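PDB 4AB5: transcriptional regulator, LYSR family from Neisseria meningitidis, which probably senses an effector through this regulatory domain and controls transcription of methionine-biosynthesis genes, as in MetR regulators of the LysR family. Local coordinates for residues Glu81-Cys86 and Val170-Ile175; Glu106-Tyr111 and Arg151-Leu156. All coordinates share one frame; numbering follows the deposited sequence.

Interaction 1: residues Glu81-Cys86 and Val170-Ile175; sequences EMVGIC and VVHRQI
Strands 81-86 and 171-175 run antiparallel with a strong twist, their axes 130° apart in direction and 4.5 Å from each other at closest, and the backbones of Gly84 and Arg173 face each other as a hydrogen-bonded pair. The pairing belongs to the central sheet of one lobe of the LysR effector-binding domain, which has the periplasmic-binding-protein type of fold. Gly84 N donates to Arg173 O and Arg173 N returns a bond to Gly84 O, each 2.8 Å long. Farther on, Val171 N reaches Cys86 O at 3.0 Å, whereas the reverse bond from Cys86 N is weak. Toward the other end the strands splay, and a water bridges the gap, donating to Met82 O and accepting from Ile175 N. Glycine probably suits position 84, since the Ile175 side chain lies across its backbone, CD1 resting 3.5 Å from Gly84 N; with CG1 anti to the carbonyl carbon (chi1 -67°), the isoleucine extends over the peptide. Val83, Ile85 and His172 share one face of the sheet, turned to helix 158-166. There Val83 CG1 comes within 3.8 Å of His172 ND1, and Ile85 CG2 meets Val170 CG2; branched aliphatic residues fill this buried layer while holding the extended backbone. The imidazole turns away from 81-86 and meets the ring of Tyr158. On the face of Cys86 and Arg173, the compact thiol packs SG against Val171 CG2 at 3.6 Å. The same methyl lies over one face of the Arg173 guanidinium, toward its rim. Bent at chi2 (-67°), the arginine chain folds back along its own strand, and NH2 bonds to Ala93 O, while NH1 donates in the guanidinium plane to His172 O at 2.8 Å, approaching from above that carbonyl's plane.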
loop_
_atom_site.group_PDB
_atom_site.type_symbol
_atom_site.label_atom_id
_atom_site.label_comp_id
_atom_site.label_asym_id
_atom_site.label_seq_id
_atom_site.Cartn_x
_atom_site.Cartn_y
_atom_site.Cartn_z
ATOM N N GLU B 81 17.246 4.782 -10.840
ATOM C CA GLU B 81 17.323 3.526 -11.572
ATOM C C GLU B 81 16.267 2.514 -11.169
ATOM O O GLU B 81 15.988 2.323 -9.978
ATOM C CB GLU B 81 18.748 2.912 -11.585
ATOM C CG GLU B 81 19.359 2.553 -10.233
ATOM C CD GLU B 81 20.061 3.655 -9.454
ATOM O OE1 GLU B 81 19.375 4.603 -9.005
ATOM O OE2 GLU B 81 21.279 3.508 -9.198
HETATM N N MSE B 82 15.653 1.904 -12.189
HETATM C CA MSE B 82 14.669 0.836 -12.077
HETATM C C MSE B 82 15.488 -0.443 -12.102
HETATM O O MSE B 82 16.199 -0.715 -13.077
HETATM C CB MSE B 82 13.670 0.856 -13.246
HETATM C CG MSE B 82 12.712 2.033 -13.211
HETATM SE SE MSE B 82 11.417 1.944 -11.755
HETATM C CE MSE B 82 10.399 0.345 -12.338
ATOM N N VAL B 83 15.452 -1.187 -10.999
ATOM C CA VAL B 83 16.226 -2.420 -10.885
ATOM C C VAL B 83 15.316 -3.623 -10.981
ATOM O O VAL B 83 14.156 -3.561 -10.556
ATOM C CB VAL B 83 17.160 -2.469 -9.640
ATOM C CG1 VAL B 83 18.224 -1.374 -9.699
ATOM C CG2 VAL B 83 16.376 -2.405 -8.326
ATOM N N GLY B 84 15.844 -4.695 -11.561
ATOM C CA GLY B 84 15.146 -5.962 -11.673
ATOM C C GLY B 84 15.377 -6.744 -10.397
ATOM O O GLY B 84 16.494 -6.755 -9.874
ATOM N N ILE B 85 14.316 -7.347 -9.846
ATOM C CA ILE B 85 14.418 -8.159 -8.635
ATOM C C ILE B 85 13.974 -9.580 -8.870
ATOM O O ILE B 85 12.973 -9.817 -9.551
ATOM C CB ILE B 85 13.768 -7.529 -7.366
ATOM C CG1 ILE B 85 12.246 -7.254 -7.539
ATOM C CG2 ILE B 85 14.533 -6.278 -6.930
ATOM C CD1 ILE B 85 11.422 -7.210 -6.233
ATOM N N CYS B 86 14.742 -10.525 -8.329
ATOM C CA CYS B 86 14.461 -11.963 -8.364
ATOM C C CYS B 86 14.889 -12.574 -7.023
ATOM O O CYS B 86 15.574 -11.913 -6.245
ATOM C CB CYS B 86 15.136 -12.648 -9.553
ATOM S SG CYS B 86 16.937 -12.792 -9.417
ATOM N N VAL B 170 15.352 -10.670 -1.689
ATOM C CA VAL B 170 15.618 -10.566 -3.120
ATOM C C VAL B 170 17.058 -10.121 -3.395
ATOM O O VAL B 170 17.781 -9.710 -2.481
ATOM C CB VAL B 170 14.594 -9.592 -3.805
ATOM C CG1 VAL B 170 13.168 -10.135 -3.763
ATOM C CG2 VAL B 170 14.657 -8.176 -3.213
ATOM N N VAL B 171 17.453 -10.197 -4.672
ATOM C CA VAL B 171 18.726 -9.702 -5.192
ATOM C C VAL B 171 18.336 -8.731 -6.293
ATOM O O VAL B 171 17.240 -8.862 -6.852
ATOM C CB VAL B 171 19.724 -10.799 -5.663
ATOM C CG1 VAL B 171 20.182 -11.676 -4.501
ATOM C CG2 VAL B 171 19.161 -11.651 -6.793
ATOM N N HIS B 172 19.169 -7.729 -6.565
ATOM C CA HIS B 172 18.836 -6.769 -7.611
ATOM C C HIS B 172 19.802 -6.854 -8.763
ATOM O O HIS B 172 20.988 -7.151 -8.557
ATOM C CB HIS B 172 18.654 -5.336 -7.071
ATOM C CG HIS B 172 19.927 -4.618 -6.765
ATOM N ND1 HIS B 172 20.387 -3.592 -7.579
ATOM C CD2 HIS B 172 20.789 -4.781 -5.733
ATOM C CE1 HIS B 172 21.515 -3.177 -7.023
ATOM N NE2 HIS B 172 21.790 -3.855 -5.903
ATOM N N ARG B 173 19.280 -6.655 -9.985
ATOM C CA ARG B 173 20.065 -6.724 -11.218
ATOM C C ARG B 173 19.726 -5.583 -12.155
ATOM O O ARG B 173 18.598 -5.081 -12.154
ATOM C CB ARG B 173 19.876 -8.078 -11.940
ATOM C CG ARG B 173 20.273 -9.320 -11.137
ATOM C CD ARG B 173 21.762 -9.377 -10.889
ATOM N NE ARG B 173 22.179 -10.606 -10.224
ATOM C CZ ARG B 173 22.408 -10.714 -8.920
ATOM N NH1 ARG B 173 22.219 -9.673 -8.119
ATOM N NH2 ARG B 173 22.823 -11.863 -8.407
ATOM N N GLN B 174 20.710 -5.197 -12.982
ATOM C CA GLN B 174 20.570 -4.134 -13.962
ATOM C C GLN B 174 19.655 -4.572 -15.107
ATOM O O GLN B 174 19.838 -5.656 -15.659
ATOM C CB GLN B 174 21.950 -3.723 -14.477
ATOM C CG GLN B 174 21.912 -2.569 -15.454
ATOM C CD GLN B 174 23.276 -2.012 -15.700
ATOM O OE1 GLN B 174 24.140 -2.633 -16.316
ATOM N NE2 GLN B 174 23.477 -0.806 -15.237
ATOM N N ILE B 175 18.668 -3.733 -15.448
ATOM C CA ILE B 175 17.749 -3.994 -16.555
ATOM C C ILE B 175 18.349 -3.305 -17.774
ATOM O O ILE B 175 18.333 -2.072 -17.831
ATOM C CB ILE B 175 16.304 -3.488 -16.268
ATOM C CG1 ILE B 175 15.646 -4.283 -15.134
ATOM C CG2 ILE B 175 15.438 -3.517 -17.551
ATOM C CD1 ILE B 175 14.404 -3.622 -14.553
HETATM O O HOH W 1 18.900 -0.970 -14.036
#

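Interaction 2: residues Glu106-Tyr111 and Arg151-Leu156; sequences ETLITY and RGIAAL
A short backbone bridge flanked by apolar packing joins 106-111 to 151-156, at the place where strand 108-110 comes up to the segment leading into strand 154-157 in one lobe of the LysR effector-binding domain. Two nearly straight hydrogen bonds make the bridge: Ile153 N to Thr107 O (2.8 Å) and Ile109 N to Ile153 O (2.7 Å). Ile153 thus uses both its N-H and its carbonyl on the same segment, to Thr107 and Ile109. Gly152, with phi 159°, adopts a conformation readily open to glycine, and its CA lies 3.7 Å from Ile109 CD1. The CG1 branch of Ile153, between its backbone N and carbonyl carbon (chi1 61°), carries CD1 to 3.8 Å from Glu106 CB, so the aliphatic base of the glutamate does the packing. The methyl of Ala154 lies beside Ile109 O, a small group suited to a place next to the backbone. At the far end Leu156 CD2 packs against the end of the Tyr111 ring, near OH, while that hydroxyl's hydrogen bond goes to Thr140. Beyond the bridge, Ile109 packs on helix 140-148, strand 134-136 pairs with 108-110, and strand 72-86 flanks 154-157.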
loop_
_atom_site.group_PDB
_atom_site.type_symbol
_atom_site.label_atom_id
_atom_site.label_comp_id
_atom_site.label_asym_id
_atom_site.label_seq_id
_atom_site.Cartn_x
_atom_site.Cartn_y
_atom_site.Cartn_z
ATOM N N GLU B 106 9.588 -15.712 -17.931
ATOM C CA GLU B 106 9.282 -15.291 -16.569
ATOM C C GLU B 106 7.941 -14.589 -16.373
ATOM O O GLU B 106 7.512 -13.832 -17.240
ATOM C CB GLU B 106 10.418 -14.386 -16.055
ATOM C CG GLU B 106 11.584 -15.092 -15.362
ATOM C CD GLU B 106 12.480 -16.014 -16.156
ATOM O OE1 GLU B 106 13.284 -15.501 -16.967
ATOM O OE2 GLU B 106 12.481 -17.233 -15.866
ATOM N N THR B 107 7.323 -14.790 -15.183
ATOM C CA THR B 107 6.092 -14.124 -14.741
ATOM C C THR B 107 6.534 -12.754 -14.210
ATOM O O THR B 107 7.456 -12.685 -13.398
ATOM C CB THR B 107 5.364 -14.986 -13.660
ATOM O OG1 THR B 107 4.790 -16.137 -14.280
ATOM C CG2 THR B 107 4.261 -14.228 -12.919
ATOM N N LEU B 108 5.900 -11.673 -14.675
ATOM C CA LEU B 108 6.229 -10.320 -14.243
ATOM C C LEU B 108 5.222 -9.823 -13.195
ATOM O O LEU B 108 4.016 -9.824 -13.445
ATOM C CB LEU B 108 6.317 -9.361 -15.458
ATOM C CG LEU B 108 6.869 -7.928 -15.208
ATOM C CD1 LEU B 108 8.330 -7.946 -14.751
ATOM C CD2 LEU B 108 6.726 -7.073 -16.441
ATOM N N ILE B 109 5.722 -9.434 -12.015
ATOM C CA ILE B 109 4.891 -8.901 -10.931
ATOM C C ILE B 109 4.934 -7.376 -10.969
ATOM O O ILE B 109 6.012 -6.787 -10.933
ATOM C CB ILE B 109 5.196 -9.525 -9.539
ATOM C CG1 ILE B 109 5.308 -11.065 -9.649
ATOM C CG2 ILE B 109 4.116 -9.120 -8.511
ATOM C CD1 ILE B 109 6.114 -11.699 -8.618
ATOM N N THR B 110 3.761 -6.752 -11.180
ATOM C CA THR B 110 3.602 -5.299 -11.319
ATOM C C THR B 110 2.416 -4.795 -10.488
ATOM O O THR B 110 1.665 -5.594 -9.925
ATOM C CB THR B 110 3.330 -4.925 -12.815
ATOM O OG1 THR B 110 1.978 -5.234 -13.166
ATOM C CG2 THR B 110 4.290 -5.580 -13.805
ATOM N N TYR B 111 2.204 -3.463 -10.489
ATOM C CA TYR B 111 1.037 -2.826 -9.879
ATOM C C TYR B 111 -0.143 -3.028 -10.846
ATOM O O TYR B 111 0.102 -3.205 -12.046
ATOM C CB TYR B 111 1.297 -1.341 -9.583
ATOM C CG TYR B 111 2.434 -1.145 -8.608
ATOM C CD1 TYR B 111 2.294 -1.485 -7.265
ATOM C CD2 TYR B 111 3.673 -0.679 -9.036
ATOM C CE1 TYR B 111 3.349 -1.330 -6.364
ATOM C CE2 TYR B 111 4.740 -0.526 -8.144
ATOM C CZ TYR B 111 4.571 -0.854 -6.808
ATOM O OH TYR B 111 5.612 -0.707 -5.924
ATOM N N ARG B 151 7.736 -16.674 -7.270
ATOM C CA ARG B 151 6.441 -16.578 -7.955
ATOM C C ARG B 151 6.503 -15.732 -9.227
ATOM O O ARG B 151 5.535 -15.677 -9.994
ATOM C CB ARG B 151 5.332 -16.100 -6.988
ATOM C CG ARG B 151 4.920 -17.158 -5.973
ATOM C CD ARG B 151 4.172 -18.276 -6.666
ATOM N NE ARG B 151 3.925 -19.422 -5.801
ATOM C CZ ARG B 151 4.621 -20.547 -5.848
ATOM N NH1 ARG B 151 5.623 -20.680 -6.712
ATOM N NH2 ARG B 151 4.329 -21.549 -5.030
ATOM N N GLY B 152 7.656 -15.111 -9.442
ATOM C CA GLY B 152 7.937 -14.258 -10.588
ATOM C C GLY B 152 9.084 -13.309 -10.319
ATOM O O GLY B 152 9.818 -13.471 -9.334
ATOM N N ILE B 153 9.261 -12.333 -11.229
ATOM C CA ILE B 153 10.267 -11.264 -11.148
ATOM C C ILE B 153 9.575 -9.897 -11.212
ATOM O O ILE B 153 8.400 -9.831 -11.570
ATOM C CB ILE B 153 11.400 -11.423 -12.204
ATOM C CG1 ILE B 153 10.859 -11.378 -13.663
ATOM C CG2 ILE B 153 12.247 -12.689 -11.930
ATOM C CD1 ILE B 153 11.909 -11.150 -14.728
ATOM N N ALA B 154 10.280 -8.813 -10.851
ATOM C CA ALA B 154 9.708 -7.462 -10.880
ATOM C C ALA B 154 10.753 -6.410 -11.185
ATOM O O ALA B 154 11.945 -6.693 -11.119
ATOM C CB ALA B 154 9.039 -7.143 -9.547
ATOM N N ALA B 155 10.296 -5.193 -11.529
ATOM C CA ALA B 155 11.122 -4.011 -11.765
ATOM C C ALA B 155 10.648 -2.950 -10.779
ATOM O O ALA B 155 9.469 -2.575 -10.781
ATOM C CB ALA B 155 10.968 -3.512 -13.192
ATOM N N LEU B 156 11.543 -2.518 -9.894
ATOM C CA LEU B 156 11.206 -1.524 -8.879
ATOM C C LEU B 156 12.323 -0.500 -8.708
ATOM O O LEU B 156 13.466 -0.827 -9.029
ATOM C CB LEU B 156 10.903 -2.213 -7.528
ATOM C CG LEU B 156 9.581 -2.973 -7.400
ATOM C CD1 LEU B 156 9.576 -3.817 -6.145
ATOM C CD2 LEU B 156 8.383 -2.027 -7.412
#

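How the interactions relate
Following the chain from the N terminus, 81-86, the end of strand 72-86, comes first of the four segments, then 106-111; helix 140-148 follows before the chain returns as 151-156, closing a loop of 39 intervening residues in interaction 2. After helix 158-166 it arrives at 170-175 and closes the wider loop of interaction 1, so the second contact lies wholly within the span of the first. Strand 154-157 connects them: it runs antiparallel beside 72-86, with probable hydrogen bonds from Ile85 N to Ala154 O and Val83 N to Leu156 O, both 2.8 Å. Strand 72-86 therefore sits between 171-189 and 154-157, and interaction 2 joins the small sheet of 108-110 and 134-136 to this larger one.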